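Local coordinates for probable leucine/isoleucine/valine-binding protein (Rhodopirellula baltica, PDB 4KV7) that probably binds leucine, isoleucine, valine or a similar ligand as a periplasmic binding protein of the leucine-binding family, though its function has not been established, at residues Asp66-Ala71 with Tyr196-Ser201; Val93-Ala98 with Ala115-Ser120; Glu141-Val146 with Leu177-Arg182; Phe161-Asp166 with Ile221-Tyr226. The protein carries 1 engineered substitution. One frame throughout, in Å; residues are numbered along the deposited sequence.

Contacts 2, 3 and 4 are buried within one lobe or the other, while contact 1, partly buried, spans the cleft between the lobes. Contact 2 lies nearest the centre of the chain. Contacts 1 and 2 touch each other, and both reach the same bound formic acid, through Tyr68 and Thr95 respectively; their chemistry is largely polar. Contacts 3 and 4 belong to the other lobe: contact 4 pairs two strands through backbone hydrogen bonds, and contact 3 packs two helices through small apolar groups. They meet where Met145, Val146 and Ile180 reach Ile221 and Phe161. Contact 4 also adjoins contact 1, since Tyr196 and Arg198 lie against Gln164.

Contact 1 of 4, residues Asp66-Ala71 with Tyr196-Ser201; sequences DGYEPA and YRRNTS. With FMT (formic acid), chain B.
Glu69 holds two consecutive residues of the opposing turn, one with each carboxylate oxygen. Its OE1 accepts from Arg198 NH2 at 2.9 Å in a nearly straight salt bridge (170°); OE1 lies in the guanidinium plane, while the donor meets it on the syn side, somewhat out of the carboxylate plane. OE2 takes Asn199 ND2, also at 2.9 Å, from above the carboxylate plane, although the oxygen lies in the amide plane. A bend at chi2 (-64°) folds the Glu69 chain so that both oxygens face the turn. A weak bond runs from Asn199 ND2 to Tyr68 O at 3.1 Å. With an alanine here, Arg198 would probably keep just Asp166 as carboxylate partner, and the Asn199 amide just its weak bond to Tyr68 O. Tyr68 OH donates to formic acid O2 at 2.6 Å.

Packing flanks this network. Arg198 CD makes a CH-pi contact over the Tyr68 ring, 4.0 Å from its centroid, and Pro70 CD lies over one guanidinium face, 3.6 Å from Arg198 NH2. The type II turn Arg197-Thr200 belongs to one lobe and residues 66-71 to the other, an interlobe bridge consistent with a closed periplasmic-binding-protein cleft.

Contact 2 of 4, residues Val93-Ala98 with Ala115-Ser120; sequences VGTPTA and AFTGAS. With FMT (formic acid), chain B.
The Phe116 ring and Val93 lie side by side and point the same way, with Val93 CG2 3.9 Å from Phe116 CD1 and slanted against the ring. They join the start of helix 95-107 to the loop after strand 112-113, at the ligand cleft of a periplasmic binding protein. Around the same ring, Arg135 makes a cation-pi contact and Phe250 brings a second ring at about 40°, while Leu33 and Met37 of helix 31-50 also pack against it. The other flat group is formic acid, probably from the crystallisation liquor, at the N-terminal end of helix 95-107. Periplasmic amino-acid-binding proteins hold the ligand carboxylate in such a way, with backbone N-H and hydroxyl groups, so the formic acid may mark that part of the site. Thr95 grips both oxygens: its backbone N donates to O2 at 2.8 Å (163°), and its OG1, set beside that N (chi1 -62°), donates to O1 at 2.6 Å. Tyr138 and Tyr68 complete the ligand's hydrogen bonding.

A single beta bridge pairs Val93 with Phe116, and Gly94 N donates to Phe116 O at 2.9 Å from above the carbonyl plane. A CB on Gly94, the N-cap residue, would run into Thr97 OG1 and, at these backbone angles, also into the Val93 carbonyl O. Behind the ligand, Thr117 OG1 donates to Thr95 OG1 at 2.7 Å, the side chains crossing at about a right angle, and Ala119 CB presses on Thr95. Thr117 is itself fixed by an ST turn, in which Ala119 N donates to its OG1 at 3.0 Å.

Contact 3 of 4, residues Glu141-Val146 with Leu177-Arg182; sequences ETAAMV and LAAIRR
Ala179 CB fits against the opposing helix, 3.7 Å from Ala143 CA and 3.7 Å from Val146 CB. The methyl thus touches one residue at its backbone and, one turn later, the other at its side chain. Thr142 O lies 4.0 Å from Ala179 CB. Val146 then reaches past Ala179 to the next residue: its CG1 is 4.0 Å from Ile180 CG1, the two side chains crossing at about a right angle. With CG1 of Val146 anti to its own backbone N (chi1 166°), that methyl lies against the Ala179 carbonyl, while CG2 faces Ala179 CB.

Such small residues let helices 138-151 and 167-183 come close. The axes of the two short segments approach to 8.6 Å and cross at -39°, both running in the same general direction. Further in, strand 219-223 supports the pair, for Val146 and the selenomethionine Met145 both rest on Ile221. Ile180 CD1 adds a contact with Phe161 CE1 at 3.7 Å. Polar groups are dealt with nearby: Thr142 OG1 bonds back to Tyr138 O in its own helix, and at the outer margin Arg182 forms a salt bridge with Asp147 that also links the two helices.

Between the segments themselves the chemistry is purely van der Waals, so the fit depends on shape: the small Ala179 methyl probably helps the helices lie this near.

Contact 4 of 4, residues Phe161-Asp166 with Ile221-Tyr226; sequences FFTQND and IMVGTY
Phe161-Thr163 and Ile221-Val223 are neighbouring parallel strands in the central sheet of one lobe, part of its Rossmann-like alternation of strands and helices. The ladder is regular: the axes of the two strand segments approach to 4.7 Å and lie 2° from parallel. Three bonds of 2.8 to 2.9 Å join them, from Phe162 N to Ile221 O, Val223 N to Phe162 O and Gln164 N to Val223 O.

On one face Phe161 and Ile221 lie side by side, CE2 of the ring 3.8 Å from CD1 of the isoleucine; chi1 of -64° sets the ring beside its own backbone N and along this neighbour. An alanine at Phe161 would probably open a gap here and leave Ile221 CD1 without the ring it rests on. Farther along the same face Thr163 CG2 packs on Val223 CB at 3.7 Å. Beyond the strand end, Gln164 NE2 donates to Asp166 OD2 at 2.7 Å, which, with the bond to Tyr68 OH, helps fix the amide's rotation.

Helix 167-183 covers Phe161, which its Phe173 meets edge-to-face, and Val223; helix 138-151 covers Ile221. Phe162 and Met222 look the opposite way, onto helix 226-238, and strand 193-196 flanks strand 159-164 on its other side.

Contact 1 of 4, residues Asp66-Ala71 with Tyr196-Ser201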
loop_
_atom_site.group_PDB
_atom_site.type_symbol
_atom_site.label_atom_id
_atom_site.label_comp_id
_atom_site.label_asym_id
_atom_site.label_seq_id
_atom_site.Cartn_x
_atom_site.Cartn_y
_atom_site.Cartn_z
ATOM N N ASP A 66 -15.136 -5.420 -0.508
ATOM C CA ASP A 66 -14.845 -6.852 -0.404
ATOM C C ASP A 66 -14.346 -7.291 0.966
ATOM O O ASP A 66 -14.032 -8.460 1.156
ATOM C CB ASP A 66 -13.926 -7.374 -1.525
ATOM C CG ASP A 66 -12.558 -6.722 -1.546
ATOM O OD1 ASP A 66 -12.080 -6.212 -0.506
ATOM O OD2 ASP A 66 -11.941 -6.751 -2.637
ATOM N N GLY A 67 -14.281 -6.360 1.915
ATOM C CA GLY A 67 -13.857 -6.697 3.264
ATOM C C GLY A 67 -12.468 -7.316 3.352
ATOM O O GLY A 67 -12.174 -7.987 4.345
ATOM N N TYR A 68 -11.611 -7.101 2.347
ATOM C CA TYR A 68 -10.296 -7.750 2.294
ATOM C C TYR A 68 -10.461 -9.273 2.271
ATOM O O TYR A 68 -9.701 -10.021 2.896
ATOM C CB TYR A 68 -9.400 -7.255 3.440
ATOM C CG TYR A 68 -7.923 -7.636 3.401
ATOM C CD1 TYR A 68 -7.190 -7.667 2.216
ATOM C CD2 TYR A 68 -7.258 -7.926 4.586
ATOM C CE1 TYR A 68 -5.838 -7.990 2.220
ATOM C CE2 TYR A 68 -5.911 -8.232 4.602
ATOM C CZ TYR A 68 -5.205 -8.273 3.417
ATOM O OH TYR A 68 -3.878 -8.598 3.460
ATOM N N GLU A 69 -11.449 -9.729 1.506
ATOM C CA GLU A 69 -11.698 -11.150 1.306
ATOM C C GLU A 69 -11.844 -11.489 -0.172
ATOM O O GLU A 69 -12.773 -11.014 -0.835
ATOM C CB GLU A 69 -12.940 -11.590 2.084
ATOM C CG GLU A 69 -12.712 -11.645 3.587
ATOM C CD GLU A 69 -11.680 -12.690 3.998
ATOM O OE1 GLU A 69 -11.332 -13.584 3.190
ATOM O OE2 GLU A 69 -11.202 -12.623 5.149
ATOM N N PRO A 70 -10.941 -12.334 -0.693
ATOM C CA PRO A 70 -10.983 -12.691 -2.119
ATOM C C PRO A 70 -12.317 -13.275 -2.587
ATOM O O PRO A 70 -12.666 -13.088 -3.751
ATOM C CB PRO A 70 -9.863 -13.726 -2.250
ATOM C CG PRO A 70 -8.886 -13.334 -1.196
ATOM C CD PRO A 70 -9.722 -12.845 -0.037
ATOM N N ALA A 71 -13.049 -13.954 -1.710
ATOM C CA ALA A 71 -14.358 -14.490 -2.073
ATOM C C ALA A 71 -15.327 -13.389 -2.493
ATOM O O ALA A 71 -16.244 -13.632 -3.281
ATOM C CB ALA A 71 -14.953 -15.313 -0.931
ATOM N N TYR A 196 -0.453 -15.477 11.630
ATOM C CA TYR A 196 -1.830 -15.349 12.087
ATOM C C TYR A 196 -2.759 -15.389 10.878
ATOM O O TYR A 196 -2.365 -15.034 9.771
ATOM C CB TYR A 196 -2.030 -14.038 12.866
ATOM C CG TYR A 196 -2.037 -12.842 11.953
ATOM C CD1 TYR A 196 -0.859 -12.194 11.615
ATOM C CD2 TYR A 196 -3.225 -12.381 11.395
ATOM C CE1 TYR A 196 -0.856 -11.118 10.744
ATOM C CE2 TYR A 196 -3.236 -11.317 10.511
ATOM C CZ TYR A 196 -2.047 -10.683 10.191
ATOM O OH TYR A 196 -2.064 -9.607 9.327
ATOM N N ARG A 197 -4.006 -15.774 11.097
ATOM C CA ARG A 197 -4.960 -15.891 10.002
ATOM C C ARG A 197 -5.567 -14.536 9.635
ATOM O O ARG A 197 -5.994 -13.772 10.518
ATOM C CB ARG A 197 -6.069 -16.891 10.368
ATOM C CG ARG A 197 -7.118 -17.047 9.274
ATOM C CD ARG A 197 -7.952 -18.318 9.407
ATOM N NE ARG A 197 -8.896 -18.301 10.521
ATOM C CZ ARG A 197 -10.101 -17.746 10.477
ATOM N NH1 ARG A 197 -10.500 -17.115 9.384
ATOM N NH2 ARG A 197 -10.899 -17.807 11.535
ATOM N N ARG A 198 -5.608 -14.242 8.335
ATOM C CA ARG A 198 -6.164 -12.991 7.820
ATOM C C ARG A 198 -7.525 -12.652 8.416
ATOM O O ARG A 198 -8.417 -13.496 8.506
ATOM C CB ARG A 198 -6.290 -13.051 6.300
ATOM C CG ARG A 198 -6.834 -11.759 5.694
ATOM C CD ARG A 198 -6.939 -11.826 4.164
ATOM N NE ARG A 198 -7.935 -12.796 3.724
ATOM C CZ ARG A 198 -7.674 -13.993 3.201
ATOM N NH1 ARG A 198 -6.427 -14.416 3.031
ATOM N NH2 ARG A 198 -8.678 -14.781 2.853
ATOM N N ASN A 199 -7.655 -11.390 8.812
ATOM C CA ASN A 199 -8.892 -10.830 9.345
ATOM C C ASN A 199 -9.318 -11.418 10.681
ATOM O O ASN A 199 -10.452 -11.261 11.091
ATOM C CB ASN A 199 -10.013 -10.830 8.299
ATOM C CG ASN A 199 -9.783 -9.786 7.219
ATOM O OD1 ASN A 199 -9.197 -8.734 7.483
ATOM N ND2 ASN A 199 -10.220 -10.077 6.001
ATOM N N THR A 200 -8.383 -12.050 11.382
ATOM C CA THR A 200 -8.599 -12.456 12.763
ATOM C C THR A 200 -7.658 -11.679 13.666
ATOM O O THR A 200 -6.759 -10.980 13.194
ATOM C CB THR A 200 -8.324 -13.968 13.004
ATOM O OG1 THR A 200 -6.913 -14.216 13.043
ATOM C CG2 THR A 200 -9.009 -14.854 11.962
ATOM N N SER A 201 -7.854 -11.824 14.971
ATOM C CA SER A 201 -6.927 -11.290 15.965
ATOM C C SER A 201 -6.168 -12.432 16.647
ATOM O O SER A 201 -5.652 -12.273 17.758
ATOM C CB SER A 201 -7.687 -10.499 17.021
ATOM O OG SER A 201 -8.494 -11.394 17.759
HETATM C C FMT B . -1.449 -7.232 1.440
HETATM O O1 FMT B . -0.656 -6.950 0.532
HETATM O O2 FMT B . -2.409 -8.007 1.338
#

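Contact 2 of 4, residues Val93-Ala98 with Ala115-Ser120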
loop_
_atom_site.group_PDB
_atom_site.type_symbol
_atom_site.label_atom_id
_atom_site.label_comp_id
_atom_site.label_asym_id
_atom_site.label_seq_id
_atom_site.Cartn_x
_atom_site.Cartn_y
_atom_site.Cartn_z
ATOM N N VAL A 93 -7.119 -2.648 -2.406
ATOM C CA VAL A 93 -6.275 -3.107 -1.307
ATOM C C VAL A 93 -6.045 -4.618 -1.331
ATOM O O VAL A 93 -7.001 -5.395 -1.361
ATOM C CB VAL A 93 -6.927 -2.719 0.047
ATOM C CG1 VAL A 93 -6.338 -3.500 1.214
ATOM C CG2 VAL A 93 -6.793 -1.228 0.274
ATOM N N GLY A 94 -4.776 -5.023 -1.297
ATOM C CA GLY A 94 -4.419 -6.358 -0.854
ATOM C C GLY A 94 -3.838 -7.318 -1.869
ATOM O O GLY A 94 -4.065 -7.209 -3.074
ATOM N N THR A 95 -3.090 -8.285 -1.349
ATOM C CA THR A 95 -2.425 -9.299 -2.157
ATOM C C THR A 95 -3.309 -10.505 -2.509
ATOM O O THR A 95 -3.484 -10.794 -3.693
ATOM C CB THR A 95 -1.094 -9.728 -1.498
ATOM O OG1 THR A 95 -0.218 -8.592 -1.428
ATOM C CG2 THR A 95 -0.433 -10.856 -2.266
ATOM N N PRO A 96 -3.879 -11.204 -1.506
ATOM C CA PRO A 96 -4.746 -12.316 -1.917
ATOM C C PRO A 96 -5.955 -11.843 -2.734
ATOM O O PRO A 96 -6.421 -12.569 -3.620
ATOM C CB PRO A 96 -5.179 -12.941 -0.582
ATOM C CG PRO A 96 -4.919 -11.863 0.458
ATOM C CD PRO A 96 -3.719 -11.145 -0.040
ATOM N N THR A 97 -6.441 -10.642 -2.447
ATOM C CA THR A 97 -7.504 -10.038 -3.243
ATOM C C THR A 97 -7.014 -9.744 -4.674
ATOM O O THR A 97 -7.680 -10.117 -5.647
ATOM C CB THR A 97 -8.010 -8.778 -2.571
ATOM O OG1 THR A 97 -6.859 -7.996 -2.231
ATOM C CG2 THR A 97 -8.806 -9.104 -1.301
ATOM N N ALA A 98 -5.851 -9.112 -4.827
ATOM C CA ALA A 98 -5.303 -8.849 -6.163
ATOM C C ALA A 98 -5.100 -10.135 -6.954
ATOM O O ALA A 98 -5.328 -10.172 -8.163
ATOM C CB ALA A 98 -3.993 -8.075 -6.081
ATOM N N ALA A 115 -2.661 -0.542 -7.320
ATOM C CA ALA A 115 -3.134 -1.394 -6.233
ATOM C C ALA A 115 -2.309 -1.206 -4.952
ATOM O O ALA A 115 -1.076 -1.129 -4.995
ATOM C CB ALA A 115 -3.126 -2.841 -6.671
ATOM N N PHE A 116 -2.999 -1.132 -3.821
ATOM C CA PHE A 116 -2.370 -1.003 -2.505
ATOM C C PHE A 116 -1.892 -2.387 -2.072
ATOM O O PHE A 116 -2.560 -3.110 -1.332
ATOM C CB PHE A 116 -3.387 -0.378 -1.538
ATOM C CG PHE A 116 -2.853 -0.046 -0.158
ATOM C CD1 PHE A 116 -2.962 -0.949 0.886
ATOM C CD2 PHE A 116 -2.309 1.204 0.110
ATOM C CE1 PHE A 116 -2.516 -0.630 2.155
ATOM C CE2 PHE A 116 -1.856 1.528 1.391
ATOM C CZ PHE A 116 -1.960 0.608 2.408
ATOM N N THR A 117 -0.738 -2.754 -2.615
ATOM C CA THR A 117 -0.085 -4.028 -2.329
ATOM C C THR A 117 1.273 -4.023 -3.002
ATOM O O THR A 117 1.387 -3.700 -4.186
ATOM C CB THR A 117 -0.861 -5.300 -2.817
ATOM O OG1 THR A 117 0.086 -6.366 -3.002
ATOM C CG2 THR A 117 -1.620 -5.051 -4.116
ATOM N N GLY A 118 2.305 -4.380 -2.245
ATOM C CA GLY A 118 3.653 -4.493 -2.763
ATOM C C GLY A 118 4.046 -5.873 -3.238
ATOM O O GLY A 118 5.235 -6.137 -3.388
ATOM N N ALA A 119 3.070 -6.740 -3.495
ATOM C CA ALA A 119 3.387 -8.130 -3.770
ATOM C C ALA A 119 4.122 -8.322 -5.085
ATOM O O ALA A 119 3.847 -7.658 -6.093
ATOM C CB ALA A 119 2.130 -8.967 -3.761
ATOM N N SER A 120 5.016 -9.287 -5.078
ATOM C CA SER A 120 5.770 -9.597 -6.271
ATOM C C SER A 120 4.869 -10.129 -7.386
ATOM O O SER A 120 5.227 -10.009 -8.558
ATOM C CB SER A 120 6.884 -10.585 -5.943
ATOM O OG SER A 120 6.374 -11.839 -5.536
HETATM C C FMT B . -1.449 -7.232 1.440
HETATM O O1 FMT B . -0.656 -6.950 0.532
HETATM O O2 FMT B . -2.409 -8.007 1.338
#

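Contact 3 of 4, residues Glu141-Val146 with Leu177-Arg182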
loop_
_atom_site.group_PDB
_atom_site.type_symbol
_atom_site.label_atom_id
_atom_site.label_comp_id
_atom_site.label_asym_id
_atom_site.label_seq_id
_atom_site.Cartn_x
_atom_site.Cartn_y
_atom_site.Cartn_z
ATOM N N GLU A 141 10.910 -2.948 0.478
ATOM C CA GLU A 141 10.768 -2.510 1.865
ATOM C C GLU A 141 11.587 -3.379 2.801
ATOM O O GLU A 141 12.303 -2.871 3.678
ATOM C CB GLU A 141 9.306 -2.526 2.317
ATOM C CG GLU A 141 8.417 -1.518 1.617
ATOM C CD GLU A 141 7.029 -1.498 2.213
ATOM O OE1 GLU A 141 6.902 -1.248 3.425
ATOM O OE2 GLU A 141 6.045 -1.749 1.481
ATOM N N THR A 142 11.462 -4.690 2.629
ATOM C CA THR A 142 12.164 -5.626 3.510
ATOM C C THR A 142 13.670 -5.593 3.325
ATOM O O THR A 142 14.417 -5.780 4.284
ATOM C CB THR A 142 11.628 -7.074 3.398
ATOM O OG1 THR A 142 11.710 -7.522 2.041
ATOM C CG2 THR A 142 10.188 -7.170 3.912
ATOM N N ALA A 143 14.129 -5.344 2.105
ATOM C CA ALA A 143 15.562 -5.197 1.870
ATOM C C ALA A 143 16.082 -3.992 2.642
ATOM O O ALA A 143 17.146 -4.057 3.265
ATOM C CB ALA A 143 15.849 -5.049 0.377
ATOM N N ALA A 144 15.354 -2.884 2.587
ATOM C CA ALA A 144 15.779 -1.683 3.302
ATOM C C ALA A 144 15.864 -1.939 4.808
ATOM O O ALA A 144 16.836 -1.551 5.454
ATOM C CB ALA A 144 14.847 -0.530 3.002
HETATM N N MSE A 145 14.854 -2.613 5.355
HETATM C CA MSE A 145 14.836 -2.945 6.771
HETATM C C MSE A 145 16.008 -3.832 7.158
HETATM O O MSE A 145 16.722 -3.554 8.128
HETATM C CB MSE A 145 13.544 -3.684 7.123
HETATM C CG MSE A 145 12.283 -2.877 7.039
HETATM SE SE MSE A 145 10.855 -4.096 7.400
HETATM C CE MSE A 145 9.363 -2.850 7.616
ATOM N N VAL A 146 16.184 -4.929 6.423
ATOM C CA VAL A 146 17.203 -5.904 6.777
ATOM C C VAL A 146 18.592 -5.288 6.674
ATOM O O VAL A 146 19.414 -5.459 7.582
ATOM C CB VAL A 146 17.076 -7.189 5.937
ATOM C CG1 VAL A 146 18.336 -8.057 6.056
ATOM C CG2 VAL A 146 15.820 -7.959 6.336
ATOM N N LEU A 177 13.586 -13.022 3.624
ATOM C CA LEU A 177 14.492 -14.143 3.432
ATOM C C LEU A 177 15.564 -13.810 2.397
ATOM O O LEU A 177 16.756 -14.056 2.620
ATOM C CB LEU A 177 13.699 -15.375 3.000
ATOM C CG LEU A 177 14.513 -16.602 2.603
ATOM C CD1 LEU A 177 15.332 -17.155 3.765
ATOM C CD2 LEU A 177 13.587 -17.667 2.036
ATOM N N ALA A 178 15.145 -13.268 1.255
ATOM C CA ALA A 178 16.095 -12.897 0.210
ATOM C C ALA A 178 17.079 -11.844 0.715
ATOM O O ALA A 178 18.283 -11.916 0.442
ATOM C CB ALA A 178 15.357 -12.388 -1.014
ATOM N N ALA A 179 16.583 -10.875 1.470
ATOM C CA ALA A 179 17.447 -9.818 1.972
ATOM C C ALA A 179 18.463 -10.355 2.978
ATOM O O ALA A 179 19.628 -9.975 2.964
ATOM C CB ALA A 179 16.629 -8.690 2.573
ATOM N N ILE A 180 18.016 -11.251 3.850
ATOM C CA ILE A 180 18.898 -11.887 4.823
ATOM C C ILE A 180 19.975 -12.718 4.117
ATOM O O ILE A 180 21.153 -12.682 4.487
ATOM C CB ILE A 180 18.072 -12.749 5.807
ATOM C CG1 ILE A 180 17.309 -11.847 6.783
ATOM C CG2 ILE A 180 18.961 -13.712 6.581
ATOM C CD1 ILE A 180 16.208 -12.552 7.572
ATOM N N ARG A 181 19.559 -13.450 3.085
ATOM C CA ARG A 181 20.464 -14.330 2.351
ATOM C C ARG A 181 21.593 -13.594 1.664
ATOM O O ARG A 181 22.621 -14.175 1.370
ATOM C CB ARG A 181 19.690 -15.165 1.334
ATOM C CG ARG A 181 19.023 -16.350 1.966
ATOM C CD ARG A 181 18.300 -17.206 0.955
ATOM N NE ARG A 181 18.097 -18.545 1.493
ATOM C CZ ARG A 181 17.110 -19.364 1.146
ATOM N NH1 ARG A 181 16.210 -18.995 0.249
ATOM N NH2 ARG A 181 17.034 -20.565 1.704
ATOM N N ARG A 182 21.427 -12.305 1.419
ATOM C CA ARG A 182 22.506 -11.539 0.834
ATOM C C ARG A 182 23.645 -11.372 1.835
ATOM O O ARG A 182 24.795 -11.216 1.450
ATOM C CB ARG A 182 21.974 -10.179 0.400
ATOM C CG ARG A 182 22.617 -9.633 -0.850
ATOM C CD ARG A 182 21.914 -8.337 -1.283
ATOM N NE ARG A 182 22.014 -7.317 -0.245
ATOM C CZ ARG A 182 23.129 -6.660 0.058
ATOM N NH1 ARG A 182 23.123 -5.765 1.036
ATOM N NH2 ARG A 182 24.255 -6.903 -0.599
#

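Contact 4 of 4, residues Phe161-Asp166 with Ile221-Tyr226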
loop_
_atom_site.group_PDB
_atom_site.type_symbol
_atom_site.label_atom_id
_atom_site.label_comp_id
_atom_site.label_asym_id
_atom_site.label_seq_id
_atom_site.Cartn_x
_atom_site.Cartn_y
_atom_site.Cartn_z
ATOM N N PHE A 161 10.067 -12.728 11.950
ATOM C CA PHE A 161 8.946 -12.277 11.132
ATOM C C PHE A 161 7.630 -12.663 11.780
ATOM O O PHE A 161 7.492 -13.764 12.310
ATOM C CB PHE A 161 9.037 -12.891 9.738
ATOM C CG PHE A 161 10.247 -12.439 8.990
ATOM C CD1 PHE A 161 11.485 -13.036 9.191
ATOM C CD2 PHE A 161 10.157 -11.369 8.124
ATOM C CE1 PHE A 161 12.611 -12.577 8.527
ATOM C CE2 PHE A 161 11.282 -10.902 7.463
ATOM C CZ PHE A 161 12.505 -11.509 7.667
ATOM N N PHE A 162 6.668 -11.744 11.718
ATOM C CA PHE A 162 5.294 -11.991 12.153
ATOM C C PHE A 162 4.427 -11.656 10.962
ATOM O O PHE A 162 4.366 -10.492 10.556
ATOM C CB PHE A 162 4.928 -11.097 13.331
ATOM C CG PHE A 162 3.500 -11.244 13.764
ATOM C CD1 PHE A 162 3.076 -12.374 14.448
ATOM C CD2 PHE A 162 2.567 -10.254 13.468
ATOM C CE1 PHE A 162 1.745 -12.508 14.831
ATOM C CE2 PHE A 162 1.247 -10.383 13.845
ATOM C CZ PHE A 162 0.838 -11.512 14.530
ATOM N N THR A 163 3.810 -12.668 10.356
ATOM C CA THR A 163 3.160 -12.436 9.068
ATOM C C THR A 163 1.794 -13.082 8.948
ATOM O O THR A 163 1.500 -14.096 9.574
ATOM C CB THR A 163 4.018 -12.912 7.856
ATOM O OG1 THR A 163 3.882 -14.320 7.669
ATOM C CG2 THR A 163 5.489 -12.544 8.014
ATOM N N GLN A 164 0.980 -12.504 8.082
ATOM C CA GLN A 164 -0.335 -13.037 7.785
ATOM C C GLN A 164 -0.175 -14.356 7.041
ATOM O O GLN A 164 0.690 -14.479 6.164
ATOM C CB GLN A 164 -1.079 -12.024 6.929
ATOM C CG GLN A 164 -2.565 -12.241 6.814
ATOM C CD GLN A 164 -3.206 -10.995 6.281
ATOM O OE1 GLN A 164 -3.326 -10.005 7.004
ATOM N NE2 GLN A 164 -3.560 -10.998 4.996
ATOM N N ASN A 165 -0.975 -15.350 7.395
ATOM C CA ASN A 165 -0.782 -16.700 6.887
ATOM C C ASN A 165 -1.470 -16.902 5.543
ATOM O O ASN A 165 -2.428 -17.664 5.425
ATOM C CB ASN A 165 -1.266 -17.718 7.916
ATOM C CG ASN A 165 -0.541 -19.034 7.813
ATOM O OD1 ASN A 165 0.398 -19.184 7.031
ATOM N ND2 ASN A 165 -0.965 -20.003 8.616
ATOM N N ASP A 166 -0.968 -16.193 4.536
ATOM C CA ASP A 166 -1.530 -16.210 3.191
ATOM C C ASP A 166 -0.505 -15.630 2.233
ATOM O O ASP A 166 0.668 -15.455 2.599
ATOM C CB ASP A 166 -2.878 -15.455 3.111
ATOM C CG ASP A 166 -2.763 -13.971 3.422
ATOM O OD1 ASP A 166 -1.636 -13.439 3.495
ATOM O OD2 ASP A 166 -3.829 -13.320 3.562
ATOM N N ILE A 221 9.919 -8.145 12.026
ATOM C CA ILE A 221 9.327 -7.525 10.852
ATOM C C ILE A 221 7.894 -8.019 10.726
ATOM O O ILE A 221 7.631 -9.225 10.631
ATOM C CB ILE A 221 10.172 -7.825 9.587
ATOM C CG1 ILE A 221 11.518 -7.098 9.692
ATOM C CG2 ILE A 221 9.437 -7.392 8.325
ATOM C CD1 ILE A 221 12.564 -7.504 8.645
HETATM N N MSE A 222 6.967 -7.068 10.740
HETATM C CA MSE A 222 5.537 -7.366 10.736
HETATM C C MSE A 222 4.943 -7.175 9.351
HETATM O O MSE A 222 4.921 -6.059 8.807
HETATM C CB MSE A 222 4.808 -6.481 11.745
HETATM C CG MSE A 222 5.358 -6.615 13.152
HETATM SE SE MSE A 222 4.363 -5.669 14.528
HETATM C CE MSE A 222 4.416 -3.898 13.735
ATOM N N VAL A 223 4.479 -8.279 8.785
ATOM C CA VAL A 223 3.849 -8.284 7.474
ATOM C C VAL A 223 2.386 -8.653 7.715
ATOM O O VAL A 223 1.964 -9.795 7.527
ATOM C CB VAL A 223 4.550 -9.277 6.506
ATOM C CG1 VAL A 223 3.989 -9.123 5.113
ATOM C CG2 VAL A 223 6.070 -9.072 6.502
ATOM N N GLY A 224 1.630 -7.671 8.191
ATOM C CA GLY A 224 0.275 -7.904 8.631
ATOM C C GLY A 224 -0.568 -6.664 8.483
ATOM O O GLY A 224 -0.222 -5.773 7.714
ATOM N N THR A 225 -1.693 -6.617 9.190
ATOM C CA THR A 225 -2.534 -5.427 9.226
ATOM C C THR A 225 -2.586 -4.876 10.649
ATOM O O THR A 225 -2.203 -5.555 11.610
ATOM C CB THR A 225 -3.951 -5.721 8.741
ATOM O OG1 THR A 225 -4.498 -6.786 9.525
ATOM C CG2 THR A 225 -3.930 -6.114 7.252
ATOM N N TYR A 226 -3.092 -3.654 10.786
ATOM C CA TYR A 226 -3.020 -2.936 12.048
ATOM C C TYR A 226 -3.653 -3.656 13.227
ATOM O O TYR A 226 -3.097 -3.619 14.324
ATOM C CB TYR A 226 -3.553 -1.503 11.924
ATOM C CG TYR A 226 -4.954 -1.392 11.373
ATOM C CD1 TYR A 226 -5.168 -1.272 9.999
ATOM C CD2 TYR A 226 -6.059 -1.367 12.215
ATOM C CE1 TYR A 226 -6.449 -1.156 9.480
ATOM C CE2 TYR A 226 -7.341 -1.251 11.701
ATOM C CZ TYR A 226 -7.528 -1.140 10.333
ATOM O OH TYR A 226 -8.773 -1.030 9.780
#